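Long-range contact in CRISPR system CMR subunit Cmr7 1 (Sulfolobus solfataricus, PDB 2X5Q), which belongs to the CMR ribonucleoprotein complex of the CRISPR antiviral defence system, which targets invading nucleic acids, and possibly acts there as a homodimer: residues A[38-50]-A[161-174]. Residues are numbered along the deposited sequence; the frame is centred on the assembly and turned at random.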
ATOM      1  N   TYR A  38      18.372  13.571  10.884  1.00 33.43           N
ATOM      2  CA  TYR A  38      18.757  13.884   9.513  1.00 32.02           C
ATOM      3  C   TYR A  38      20.223  14.296   9.476  1.00 33.47           C
ATOM      4  O   TYR A  38      20.806  14.759  10.475  1.00 33.88           O
ATOM      5  CB  TYR A  38      17.855  14.951   8.913  1.00 30.73           C
ATOM      6  CG  TYR A  38      17.977  16.259   9.622  1.00 31.72           C
ATOM      7  CD1 TYR A  38      18.957  17.168   9.249  1.00 32.96           C
ATOM      8  CD2 TYR A  38      17.142  16.578  10.698  1.00 31.69           C
ATOM      9  CE1 TYR A  38      19.103  18.353   9.906  1.00 34.28           C
ATOM     10  CE2 TYR A  38      17.293  17.779  11.377  1.00 33.64           C
ATOM     11  CZ  TYR A  38      18.277  18.658  10.969  1.00 34.01           C
ATOM     12  OH  TYR A  38      18.461  19.846  11.603  1.00 36.79           O
ATOM     13  N   ASN A  39      20.824  14.088   8.317  1.00 33.03           N
ATOM     14  CA  ASN A  39      22.219  14.412   8.129  1.00 34.80           C
ATOM     15  C   ASN A  39      22.276  15.856   7.638  1.00 34.74           C
ATOM     16  O   ASN A  39      21.776  16.169   6.556  1.00 32.15           O
ATOM     17  CB  ASN A  39      22.844  13.425   7.146  1.00 34.77           C
ATOM     18  CG  ASN A  39      22.770  11.967   7.644  1.00 35.43           C
ATOM     19  OD1 ASN A  39      23.138  11.667   8.785  1.00 36.69           O
ATOM     20  ND2 ASN A  39      22.314  11.057   6.776  1.00 33.50           N
ATOM     21  N   GLN A  40      22.839  16.740   8.461  1.00 36.59           N
ATOM     22  CA  GLN A  40      22.869  18.172   8.151  1.00 37.43           C
ATOM     23  C   GLN A  40      23.581  18.443   6.820  1.00 37.91           C
ATOM     24  O   GLN A  40      23.221  19.362   6.099  1.00 37.48           O
ATOM     25  CB  GLN A  40      23.532  18.980   9.287  1.00 39.50           C
ATOM     26  CG  GLN A  40      23.301  20.489   9.208  1.00 40.34           C
ATOM     27  CD  GLN A  40      21.825  20.877   9.249  1.00 41.40           C
ATOM     28  OE1 GLN A  40      21.158  20.711  10.273  1.00 43.77           O
ATOM     29  NE2 GLN A  40      21.311  21.411   8.138  1.00 39.61           N
ATOM     30  N   ASN A  41      24.590  17.639   6.496  1.00 39.29           N
ATOM     31  CA  ASN A  41      25.287  17.774   5.226  1.00 40.04           C
ATOM     32  C   ASN A  41      24.981  16.640   4.256  1.00 39.35           C
ATOM     33  O   ASN A  41      25.755  16.404   3.334  1.00 40.80           O
ATOM     34  CB  ASN A  41      26.797  17.871   5.469  1.00 42.53           C
ATOM     35  CG  ASN A  41      27.160  19.016   6.393  1.00 44.67           C
ATOM     36  OD1 ASN A  41      27.807  18.820   7.417  1.00 48.24           O
ATOM     37  ND2 ASN A  41      26.730  20.214   6.042  1.00 44.42           N
ATOM     38  N   GLY A  42      23.858  15.950   4.446  1.00 37.66           N
ATOM     39  CA  GLY A  42      23.467  14.873   3.537  1.00 36.74           C
ATOM     40  C   GLY A  42      22.760  15.421   2.313  1.00 35.80           C
ATOM     41  O   GLY A  42      22.340  16.580   2.309  1.00 35.73           O
ATOM     42  N   GLN A  43      22.638  14.595   1.272  1.00 35.23           N
ATOM     43  CA  GLN A  43      21.944  14.978   0.041  1.00 34.52           C
ATOM     44  C   GLN A  43      20.505  14.503   0.158  1.00 31.59           C
ATOM     45  O   GLN A  43      20.245  13.312   0.245  1.00 30.62           O
ATOM     46  CB  GLN A  43      22.637  14.433  -1.235  1.00 35.81           C
ATOM     47  CG  GLN A  43      22.667  12.894  -1.435  1.00 37.92           C
ATOM     48  CD  GLN A  43      23.616  12.439  -2.566  1.00 40.04           C
ATOM     49  OE1 GLN A  43      24.653  11.799  -2.317  1.00 44.15           O
ATOM     50  NE2 GLN A  43      23.269  12.784  -3.805  1.00 43.89           N
ATOM     51  N   HIS A  44      19.580  15.457   0.199  1.00 30.11           N
ATOM     52  CA  HIS A  44      18.161  15.169   0.409  1.00 28.24           C
ATOM     53  C   HIS A  44      17.437  15.117  -0.934  1.00 27.57           C
ATOM     54  O   HIS A  44      17.671  15.956  -1.804  1.00 27.32           O
ATOM     55  CB  HIS A  44      17.536  16.261   1.276  1.00 27.66           C
ATOM     56  CG  HIS A  44      18.327  16.585   2.509  1.00 28.07           C
ATOM     57  ND1 HIS A  44      18.704  15.627   3.426  1.00 27.54           N
ATOM     58  CD2 HIS A  44      18.799  17.767   2.983  1.00 27.83           C
ATOM     59  CE1 HIS A  44      19.377  16.199   4.411  1.00 29.66           C
ATOM     60  NE2 HIS A  44      19.443  17.499   4.171  1.00 29.34           N
ATOM     61  N   VAL A  45      16.544  14.142  -1.087  1.00 26.58           N
ATOM     62  CA  VAL A  45      15.718  14.024  -2.283  1.00 26.04           C
ATOM     63  C   VAL A  45      14.746  15.186  -2.376  1.00 26.19           C
ATOM     64  O   VAL A  45      14.645  15.837  -3.426  1.00 26.38           O
ATOM     65  CB  VAL A  45      14.976  12.675  -2.304  1.00 25.35           C
ATOM     66  CG1 VAL A  45      13.775  12.706  -3.242  1.00 23.36           C
ATOM     67  CG2 VAL A  45      15.967  11.526  -2.654  1.00 26.01           C
ATOM     68  N   SER A  46      14.018  15.447  -1.285  1.00 25.72           N
ATOM     69  CA  SER A  46      13.182  16.640  -1.192  1.00 25.58           C
ATOM     70  C   SER A  46      14.068  17.872  -1.078  1.00 27.12           C
ATOM     71  O   SER A  46      15.075  17.865  -0.362  1.00 27.30           O
ATOM     72  CB  SER A  46      12.226  16.557  -0.014  1.00 25.03           C
ATOM     73  OG  SER A  46      11.372  15.434  -0.130  1.00 23.05           O
ATOM     74  N   GLN A  47      13.686  18.929  -1.793  1.00 27.92           N
ATOM     75  CA  GLN A  47      14.543  20.097  -1.982  1.00 29.32           C
ATOM     76  C   GLN A  47      13.750  21.393  -1.847  1.00 29.50           C
ATOM     77  O   GLN A  47      12.580  21.448  -2.210  1.00 29.21           O
ATOM     78  CB  GLN A  47      15.209  20.037  -3.371  1.00 30.78           C
ATOM     79  CG  GLN A  47      16.290  18.933  -3.505  1.00 32.03           C
ATOM     80  CD  GLN A  47      16.543  18.496  -4.947  1.00 33.86           C
ATOM     81  OE1 GLN A  47      16.726  19.340  -5.837  1.00 40.63           O
ATOM     82  NE2 GLN A  47      16.566  17.174  -5.186  1.00 33.36           N
ATOM     83  N   ILE A  48      14.379  22.424  -1.299  1.00 30.12           N
ATOM     84  CA  ILE A  48      13.829  23.772  -1.380  1.00 30.96           C
ATOM     85  C   ILE A  48      14.749  24.661  -2.212  1.00 31.90           C
ATOM     86  O   ILE A  48      15.968  24.452  -2.265  1.00 32.19           O
ATOM     87  CB  ILE A  48      13.501  24.405   0.020  1.00 31.49           C
ATOM     88  CG1 ILE A  48      14.740  24.860   0.767  1.00 32.29           C
ATOM     89  CG2 ILE A  48      12.716  23.429   0.898  1.00 29.80           C
ATOM     90  CD1 ILE A  48      14.431  25.907   1.815  1.00 33.87           C
ATOM     91  N   ASP A  49      14.154  25.635  -2.893  1.00 32.14           N
ATOM     92  CA  ASP A  49      14.918  26.601  -3.673  1.00 34.03           C
ATOM     93  C   ASP A  49      14.086  27.864  -3.795  1.00 34.78           C
ATOM     94  O   ASP A  49      13.084  27.985  -3.091  1.00 34.42           O
ATOM     95  CB  ASP A  49      15.321  26.017  -5.038  1.00 33.99           C
ATOM     96  CG  ASP A  49      14.132  25.648  -5.917  1.00 33.35           C
ATOM     97  OD1 ASP A  49      13.005  26.144  -5.712  1.00 33.25           O
ATOM     98  OD2 ASP A  49      14.337  24.839  -6.839  1.00 34.59           O
ATOM     99  N   ASP A  50      14.478  28.787  -4.675  1.00 36.15           N
ATOM    100  CA  ASP A  50      13.741  30.043  -4.837  1.00 38.36           C
ATOM    101  C   ASP A  50      12.316  29.891  -5.399  1.00 37.84           C
ATOM    102  O   ASP A  50      11.575  30.864  -5.432  1.00 39.06           O
ATOM    103  CB  ASP A  50      14.552  31.116  -5.616  1.00 40.16           C
ATOM    104  CG  ASP A  50      14.895  30.716  -7.059  1.00 41.32           C
ATOM    105  OD1 ASP A  50      14.578  29.594  -7.489  1.00 42.65           O
ATOM    106  OD2 ASP A  50      15.532  31.530  -7.763  1.00 43.62           O
ATOM    107  N   LYS A 161      15.628  24.287   9.726  1.00 31.02           N
ATOM    108  CA  LYS A 161      16.744  23.596  10.359  1.00 31.54           C
ATOM    109  C   LYS A 161      17.395  22.602   9.396  1.00 29.89           C
ATOM    110  O   LYS A 161      18.635  22.607   9.245  1.00 30.90           O
ATOM    111  CB  LYS A 161      16.314  22.924  11.666  1.00 33.37           C
ATOM    112  CG  LYS A 161      16.028  23.900  12.806  1.00 36.37           C
ATOM    113  CD  LYS A 161      16.768  25.259  12.670  1.00 39.71           C
ATOM    114  CE  LYS A 161      16.328  26.306  13.699  1.00 42.82           C
ATOM    115  NZ  LYS A 161      14.865  26.669  13.592  1.00 43.68           N
ATOM    116  N   ILE A 162      16.573  21.791   8.736  1.00 27.58           N
ATOM    117  CA  ILE A 162      17.054  20.809   7.773  1.00 26.87           C
ATOM    118  C   ILE A 162      17.744  21.526   6.616  1.00 26.37           C
ATOM    119  O   ILE A 162      18.847  21.170   6.240  1.00 26.89           O
ATOM    120  CB  ILE A 162      15.912  19.908   7.204  1.00 25.52           C
ATOM    121  CG1 ILE A 162      15.172  19.152   8.312  1.00 26.45           C
ATOM    122  CG2 ILE A 162      16.469  18.870   6.236  1.00 24.71           C
ATOM    123  CD1 ILE A 162      13.851  18.486   7.839  1.00 25.06           C
ATOM    124  N   TYR A 163      17.082  22.541   6.075  1.00 26.21           N
ATOM    125  CA  TYR A 163      17.594  23.302   4.936  1.00 26.32           C
ATOM    126  C   TYR A 163      18.019  24.697   5.383  1.00 27.36           C
ATOM    127  O   TYR A 163      17.651  25.682   4.758  1.00 27.59           O
ATOM    128  CB  TYR A 163      16.523  23.418   3.856  1.00 26.23           C
ATOM    129  CG  TYR A 163      15.950  22.097   3.406  1.00 25.67           C
ATOM    130  CD1 TYR A 163      16.541  21.381   2.372  1.00 26.37           C
ATOM    131  CD2 TYR A 163      14.827  21.564   4.005  1.00 26.12           C
ATOM    132  CE1 TYR A 163      16.023  20.171   1.947  1.00 26.69           C
ATOM    133  CE2 TYR A 163      14.298  20.350   3.584  1.00 25.22           C
ATOM    134  CZ  TYR A 163      14.900  19.659   2.562  1.00 25.30           C
ATOM    135  OH  TYR A 163      14.392  18.445   2.143  1.00 26.09           O
ATOM    136  N   ALA A 164      18.786  24.767   6.470  1.00 28.40           N
ATOM    137  CA  ALA A 164      19.250  26.035   7.062  1.00 29.81           C
ATOM    138  C   ALA A 164      19.946  26.982   6.075  1.00 30.16           C
ATOM    139  O   ALA A 164      19.593  28.155   5.983  1.00 30.38           O
ATOM    140  CB  ALA A 164      20.175  25.748   8.257  1.00 31.02           C
ATOM    141  N   LYS A 165      20.919  26.479   5.326  1.00 30.07           N
ATOM    142  CA  LYS A 165      21.673  27.338   4.416  1.00 30.85           C
ATOM    143  C   LYS A 165      20.820  27.897   3.276  1.00 30.11           C
ATOM    144  O   LYS A 165      20.798  29.111   3.033  1.00 29.31           O
ATOM    145  CB  LYS A 165      22.916  26.616   3.896  1.00 31.24           C
ATOM    146  CG  LYS A 165      24.027  26.613   4.944  1.00 33.58           C
ATOM    147  CD  LYS A 165      25.221  25.786   4.534  1.00 34.30           C
ATOM    148  CE  LYS A 165      26.360  25.951   5.537  1.00 36.77           C
ATOM    149  NZ  LYS A 165      27.224  27.134   5.276  1.00 37.82           N
ATOM    150  N   ILE A 166      20.090  27.020   2.606  1.00 29.41           N
ATOM    151  CA  ILE A 166      19.202  27.456   1.533  1.00 29.66           C
ATOM    152  C   ILE A 166      18.180  28.452   2.072  1.00 30.23           C
ATOM    153  O   ILE A 166      17.999  29.524   1.499  1.00 30.97           O
ATOM    154  CB  ILE A 166      18.494  26.281   0.847  1.00 28.90           C
ATOM    155  CG1 ILE A 166      19.522  25.340   0.204  1.00 29.64           C
ATOM    156  CG2 ILE A 166      17.517  26.818  -0.216  1.00 29.80           C
ATOM    157  CD1 ILE A 166      18.902  24.096  -0.463  1.00 27.81           C
ATOM    158  N   TYR A 167      17.544  28.109   3.193  1.00 30.41           N
ATOM    159  CA  TYR A 167      16.472  28.922   3.769  1.00 31.14           C
ATOM    160  C   TYR A 167      16.916  30.328   4.145  1.00 32.49           C
ATOM    161  O   TYR A 167      16.198  31.298   3.878  1.00 32.82           O
ATOM    162  CB  TYR A 167      15.911  28.241   5.016  1.00 31.60           C
ATOM    163  CG  TYR A 167      14.746  28.963   5.634  1.00 32.90           C
ATOM    164  CD1 TYR A 167      13.475  28.879   5.068  1.00 33.75           C
ATOM    165  CD2 TYR A 167      14.902  29.725   6.792  1.00 34.66           C
ATOM    166  CE1 TYR A 167      12.395  29.531   5.635  1.00 34.81           C
ATOM    167  CE2 TYR A 167      13.813  30.385   7.372  1.00 36.84           C
ATOM    168  CZ  TYR A 167      12.568  30.281   6.780  1.00 36.61           C
ATOM    169  OH  TYR A 167      11.487  30.922   7.327  1.00 37.92           O
ATOM    170  N   ASN A 168      18.083  30.417   4.784  1.00 32.59           N
ATOM    171  CA  ASN A 168      18.668  31.692   5.192  1.00 34.13           C
ATOM    172  C   ASN A 168      19.044  32.560   3.995  1.00 34.20           C
ATOM    173  O   ASN A 168      19.168  33.779   4.143  1.00 35.26           O
ATOM    174  CB  ASN A 168      19.915  31.482   6.070  1.00 34.62           C
ATOM    175  CG  ASN A 168      19.592  30.895   7.447  1.00 35.96           C
ATOM    176  OD1 ASN A 168      18.480  31.025   7.950  1.00 38.23           O
ATOM    177  ND2 ASN A 168      20.580  30.254   8.062  1.00 35.29           N
ATOM    178  N   SER A 169      19.243  31.935   2.828  1.00 32.85           N
ATOM    179  CA  SER A 169      19.541  32.671   1.597  1.00 33.50           C
ATOM    180  C   SER A 169      18.280  33.268   0.951  1.00 34.08           C
ATOM    181  O   SER A 169      18.375  34.186   0.148  1.00 35.16           O
ATOM    182  CB  SER A 169      20.314  31.789   0.588  1.00 32.69           C
ATOM    183  OG  SER A 169      19.477  30.938  -0.184  1.00 31.84           O
ATOM    184  N   LEU A 170      17.103  32.766   1.316  1.00 33.87           N
ATOM    185  CA  LEU A 170      15.847  33.232   0.711  1.00 34.41           C
ATOM    186  C   LEU A 170      15.426  34.610   1.220  1.00 36.39           C
ATOM    187  O   LEU A 170      15.591  34.930   2.391  1.00 36.61           O
ATOM    188  CB  LEU A 170      14.712  32.237   0.984  1.00 33.55           C
ATOM    189  CG  LEU A 170      14.918  30.799   0.492  1.00 31.37           C
ATOM    190  CD1 LEU A 170      13.661  29.995   0.720  1.00 31.36           C
ATOM    191  CD2 LEU A 170      15.332  30.751  -0.986  1.00 29.60           C
ATOM    192  N   ASN A 171      14.861  35.415   0.326  1.00 37.67           N
ATOM    193  CA  ASN A 171      14.254  36.677   0.717  1.00 39.72           C
ATOM    194  C   ASN A 171      12.853  36.406   1.257  1.00 40.31           C
ATOM    195  O   ASN A 171      12.425  35.256   1.314  1.00 38.40           O
ATOM    196  CB  ASN A 171      14.254  37.674  -0.456  1.00 41.18           C
ATOM    197  CG  ASN A 171      13.269  37.311  -1.560  1.00 41.40           C
ATOM    198  OD1 ASN A 171      12.288  36.604  -1.336  1.00 42.06           O
ATOM    199  ND2 ASN A 171      13.527  37.813  -2.764  1.00 42.30           N
ATOM    200  N   LYS A 172      12.135  37.462   1.626  1.00 42.86           N
ATOM    201  CA  LYS A 172      10.866  37.328   2.338  1.00 44.16           C
ATOM    202  C   LYS A 172       9.792  36.684   1.464  1.00 43.94           C
ATOM    203  O   LYS A 172       9.094  35.761   1.903  1.00 42.68           O
ATOM    204  CB  LYS A 172      10.387  38.694   2.860  1.00 47.54           C
ATOM    205  CG  LYS A 172       9.271  38.575   3.892  1.00 48.84           C
ATOM    206  CD  LYS A 172       8.702  39.921   4.300  1.00 52.89           C
ATOM    207  CE  LYS A 172       7.576  39.749   5.315  1.00 55.41           C
ATOM    208  NZ  LYS A 172       6.803  38.505   5.058  1.00 54.31           N
ATOM    209  N   GLU A 173       9.680  37.164   0.230  1.00 45.03           N
ATOM    210  CA  GLU A 173       8.773  36.584  -0.765  1.00 45.42           C
ATOM    211  C   GLU A 173       8.998  35.086  -0.980  1.00 42.34           C
ATOM    212  O   GLU A 173       8.047  34.312  -1.129  1.00 42.08           O
ATOM    213  CB  GLU A 173       8.932  37.327  -2.098  1.00 47.56           C
ATOM    214  CG  GLU A 173       8.111  36.758  -3.251  1.00 48.24           C
ATOM    215  CD  GLU A 173       8.189  37.608  -4.498  1.00 51.35           C
ATOM    216  OE1 GLU A 173       9.218  38.293  -4.702  1.00 56.86           O
ATOM    217  OE2 GLU A 173       7.219  37.596  -5.288  1.00 55.84           O
ATOM    218  N   GLN A 174      10.259  34.678  -0.996  1.00 40.17           N
ATOM    219  CA  GLN A 174      10.594  33.281  -1.211  1.00 37.88           C
ATOM    220  C   GLN A 174      10.233  32.448   0.021  1.00 37.07           C
ATOM    221  O   GLN A 174       9.656  31.363  -0.113  1.00 36.35           O
ATOM    222  CB  GLN A 174      12.077  33.142  -1.595  1.00 36.30           C
ATOM    223  CG  GLN A 174      12.349  33.628  -3.012  1.00 36.94           C
ATOM    224  CD  GLN A 174      13.776  34.106  -3.245  1.00 36.50           C
ATOM    225  OE1 GLN A 174      14.591  34.167  -2.326  1.00 35.74           O
ATOM    226  NE2 GLN A 174      14.075  34.459  -4.488  1.00 35.99           N
TER
HETATM  227  O   HOH W   1      20.717  19.580   5.514  1.00 58.63           O
HETATM  228  O   HOH W   2      10.853  29.340  -1.723  1.00 95.77           O
HETATM  229  O   HOH W   3      12.348  33.845  -6.583  1.00113.78           O
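Ile48 drops its side chain from strand 47-49 onto the helical segment: CG2 sits over one face of the Tyr163 ring, offset toward the rim, while CG1 lies 3.5 Å from Ile166 CG2. With CG1 between the backbone N and the carbonyl carbon (chi1 75°), its CD1 reaches between Tyr163 CB and Leu170 CD1. Ile162 grips two rings with its two branches, CG1 centred 3.9 Å above the plane of Tyr38 and CG2 against a face of His44. The edge of His44 in turn meets the face of Tyr163 in an offset edge-to-face pair, planes at 77°.

Among the polar contacts, Tyr163 OH donates to Ser46 O at 2.7 Å, approaching from above the carbonyl plane. At the helix end, Gln40 NE2 bonds Lys161 O at 3.1 Å, in the carbonyl plane, and more weakly Ile162 O; Tyr38 OH holds the other end of that amide through OE1. One water joins Gln40 O, His44 NE2 and Ile162 O, and ND1 of His44 is taken by Ser87. Another water links Asp49 O to Gln174 O.

This is strand-on-helix packing, the strand nearly parallel to helix 164-169 (22°), beside the capping box of Asn171 and Gln174 that starts helix 172-185.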